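Local structure of photosystem II extrinsic protein V (Arthrospira maxima, 1F1C) at residues L89-S92 against I98-K101. The protein is a heme c-binding extrinsic subunit on the lumenal side of photosystem II that probably stabilises the oxygen-evolving complex and protects it against heat. Numbering follows the deposited sequence.
Sequences LHPS and IFPK. With HEC (heme c), chain C.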
loop_
_atom_site.group_PDB
_atom_site.type_symbol
_atom_site.label_atom_id
_atom_site.label_comp_id
_atom_site.label_asym_id
_atom_site.label_seq_id
_atom_site.Cartn_x
_atom_site.Cartn_y
_atom_site.Cartn_z
ATOM N N LEU A 89 1.561 -1.613 3.746
ATOM C CA LEU A 89 1.260 -0.732 2.628
ATOM C C LEU A 89 0.177 0.273 2.900
ATOM O O LEU A 89 0.001 1.213 2.123
ATOM C CB LEU A 89 0.868 -1.564 1.410
ATOM C CG LEU A 89 2.050 -2.178 0.669
ATOM C CD1 LEU A 89 1.554 -3.181 -0.353
ATOM C CD2 LEU A 89 2.859 -1.057 0.006
ATOM N N HIS A 90 -0.572 0.070 3.979
ATOM C CA HIS A 90 -1.635 1.012 4.331
ATOM C C HIS A 90 -1.256 1.753 5.600
ATOM O O HIS A 90 -0.685 1.168 6.519
ATOM C CB HIS A 90 -2.976 0.295 4.542
ATOM C CG HIS A 90 -4.125 1.225 4.821
ATOM N ND1 HIS A 90 -4.287 1.875 6.028
ATOM C CD2 HIS A 90 -5.170 1.612 4.050
ATOM C CE1 HIS A 90 -5.383 2.618 5.986
ATOM N NE2 HIS A 90 -5.943 2.482 4.795
ATOM N N PRO A 91 -1.555 3.059 5.656
ATOM C CA PRO A 91 -1.233 3.860 6.836
ATOM C C PRO A 91 -1.690 3.191 8.131
ATOM O O PRO A 91 -2.817 2.705 8.235
ATOM C CB PRO A 91 -1.953 5.173 6.557
ATOM C CG PRO A 91 -1.770 5.314 5.077
ATOM C CD PRO A 91 -2.106 3.910 4.585
ATOM N N SER A 92 -0.787 3.163 9.106
ATOM C CA SER A 92 -1.022 2.559 10.415
ATOM C C SER A 92 0.137 3.001 11.295
ATOM O O SER A 92 1.053 3.671 10.823
ATOM C CB SER A 92 -1.022 1.030 10.321
ATOM O OG SER A 92 0.278 0.539 10.024
ATOM N N ILE A 98 6.780 4.850 6.096
ATOM C CA ILE A 98 6.455 5.388 4.781
ATOM C C ILE A 98 5.262 6.334 4.834
ATOM O O ILE A 98 4.793 6.827 3.813
ATOM C CB ILE A 98 6.174 4.242 3.785
ATOM C CG1 ILE A 98 5.050 3.346 4.309
ATOM C CG2 ILE A 98 7.446 3.406 3.591
ATOM C CD1 ILE A 98 4.779 2.127 3.438
ATOM N N PHE A 99 4.780 6.588 6.040
ATOM C CA PHE A 99 3.651 7.481 6.242
ATOM C C PHE A 99 3.949 8.386 7.438
ATOM O O PHE A 99 3.431 8.181 8.537
ATOM C CB PHE A 99 2.383 6.661 6.486
ATOM C CG PHE A 99 1.995 5.796 5.323
ATOM C CD1 PHE A 99 1.689 6.365 4.089
ATOM C CD2 PHE A 99 1.953 4.413 5.453
ATOM C CE1 PHE A 99 1.348 5.569 3.000
ATOM C CE2 PHE A 99 1.614 3.603 4.373
ATOM C CZ PHE A 99 1.311 4.185 3.141
ATOM N N PRO A 100 4.792 9.411 7.223
ATOM C CA PRO A 100 5.212 10.387 8.238
ATOM C C PRO A 100 4.090 10.890 9.153
ATOM O O PRO A 100 4.284 11.053 10.363
ATOM C CB PRO A 100 5.809 11.515 7.401
ATOM C CG PRO A 100 6.351 10.799 6.210
ATOM C CD PRO A 100 5.252 9.821 5.884
ATOM N N LYS A 101 2.916 11.130 8.577
ATOM C CA LYS A 101 1.790 11.629 9.351
ATOM C C LYS A 101 1.239 10.663 10.397
ATOM O O LYS A 101 0.330 11.013 11.146
ATOM C CB LYS A 101 0.671 12.059 8.405
ATOM C CG LYS A 101 1.055 13.220 7.496
ATOM C CD LYS A 101 1.380 14.463 8.311
ATOM C CE LYS A 101 1.657 15.660 7.416
ATOM N NZ LYS A 101 1.900 16.892 8.225
HETATM FE FE HEC C . -7.385 3.817 3.825
HETATM C CHA HEC C . -9.298 1.091 3.152
HETATM C CHB HEC C . -9.324 4.428 6.677
HETATM C CHC HEC C . -5.410 6.440 4.726
HETATM C CHD HEC C . -5.825 3.526 0.839
HETATM N NA HEC C . -8.905 2.915 4.744
HETATM C C1A HEC C . -9.564 1.788 4.332
HETATM C C2A HEC C . -10.659 1.515 5.224
HETATM C C3A HEC C . -10.667 2.430 6.194
HETATM C C4A HEC C . -9.612 3.325 5.875
HETATM C CMA HEC C . -11.460 2.429 7.491
HETATM C CAA HEC C . -11.616 0.375 5.127
HETATM C CBA HEC C . -12.717 0.820 4.199
HETATM C CGA HEC C . -13.855 -0.160 4.177
HETATM O O1A HEC C . -13.737 -1.213 4.832
HETATM O O2A HEC C . -14.863 0.120 3.506
HETATM N NB HEC C . -7.349 5.113 5.354
HETATM C C1B HEC C . -8.248 5.247 6.438
HETATM C C2B HEC C . -7.828 6.251 7.357
HETATM C C3B HEC C . -6.658 6.724 6.883
HETATM C C4B HEC C . -6.397 6.075 5.618
HETATM C CMB HEC C . -8.542 6.730 8.610
HETATM C CAB HEC C . -5.841 7.648 7.536
HETATM C CBB HEC C . -5.243 7.361 8.777
HETATM N NC HEC C . -5.966 4.787 2.954
HETATM C C1C HEC C . -5.259 5.868 3.454
HETATM C C2C HEC C . -4.291 6.330 2.518
HETATM C C3C HEC C . -4.341 5.492 1.442
HETATM C C4C HEC C . -5.434 4.553 1.708
HETATM C CMC HEC C . -3.414 7.573 2.655
HETATM C CAC HEC C . -3.576 5.641 0.256
HETATM C CBC HEC C . -2.149 5.610 0.276
HETATM N ND HEC C . -7.486 2.538 2.342
HETATM C C1D HEC C . -6.734 2.529 1.189
HETATM C C2D HEC C . -7.072 1.427 0.355
HETATM C C3D HEC C . -8.040 0.749 1.004
HETATM C C4D HEC C . -8.323 1.453 2.226
HETATM C CMD HEC C . -6.596 1.194 -1.097
HETATM C CAD HEC C . -8.672 -0.581 0.579
HETATM C CBD HEC C . -7.881 -1.787 1.084
HETATM C CGD HEC C . -8.543 -3.118 0.737
HETATM O O1D HEC C . -9.625 -3.421 1.271
HETATM O O2D HEC C . -7.977 -3.868 -0.083
#
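H90 holds the heme iron through NE2, 2.2 Å from FE, while the other ring nitrogen, ND1, donates a hydrogen bond to P91 O, 2.8 Å away and bent to 146° at the hydrogen. CG sits anti to the backbone N (chi1 -176°), which brings NE2 down onto the iron. The acceptor lies near the ring plane, so the iron and the carbonyl together fix the rotation of the imidazole, and the bond probably makes NE2 a more electron-rich ligand. With H39 on the iron as well, this is the bis-histidine coordination of a PsbV-type cytochrome c, and both segments belong to the long loop between helices 67-75 and 107-124. P91 fills the angle between heme and F99: its CG stands 3.7 Å from the heme methyl CMC and 3.5 Å from the centroid of the F99 ring, only 3° off the normal, a CH-pi contact squarely over the face. I98 CG1 lies against the opposite face, towards the rim. At the edge of the phenyl ring, F99 CZ meets L89 O at 3.4 Å. Beyond this cluster, L89 of the second subunit packs on H90.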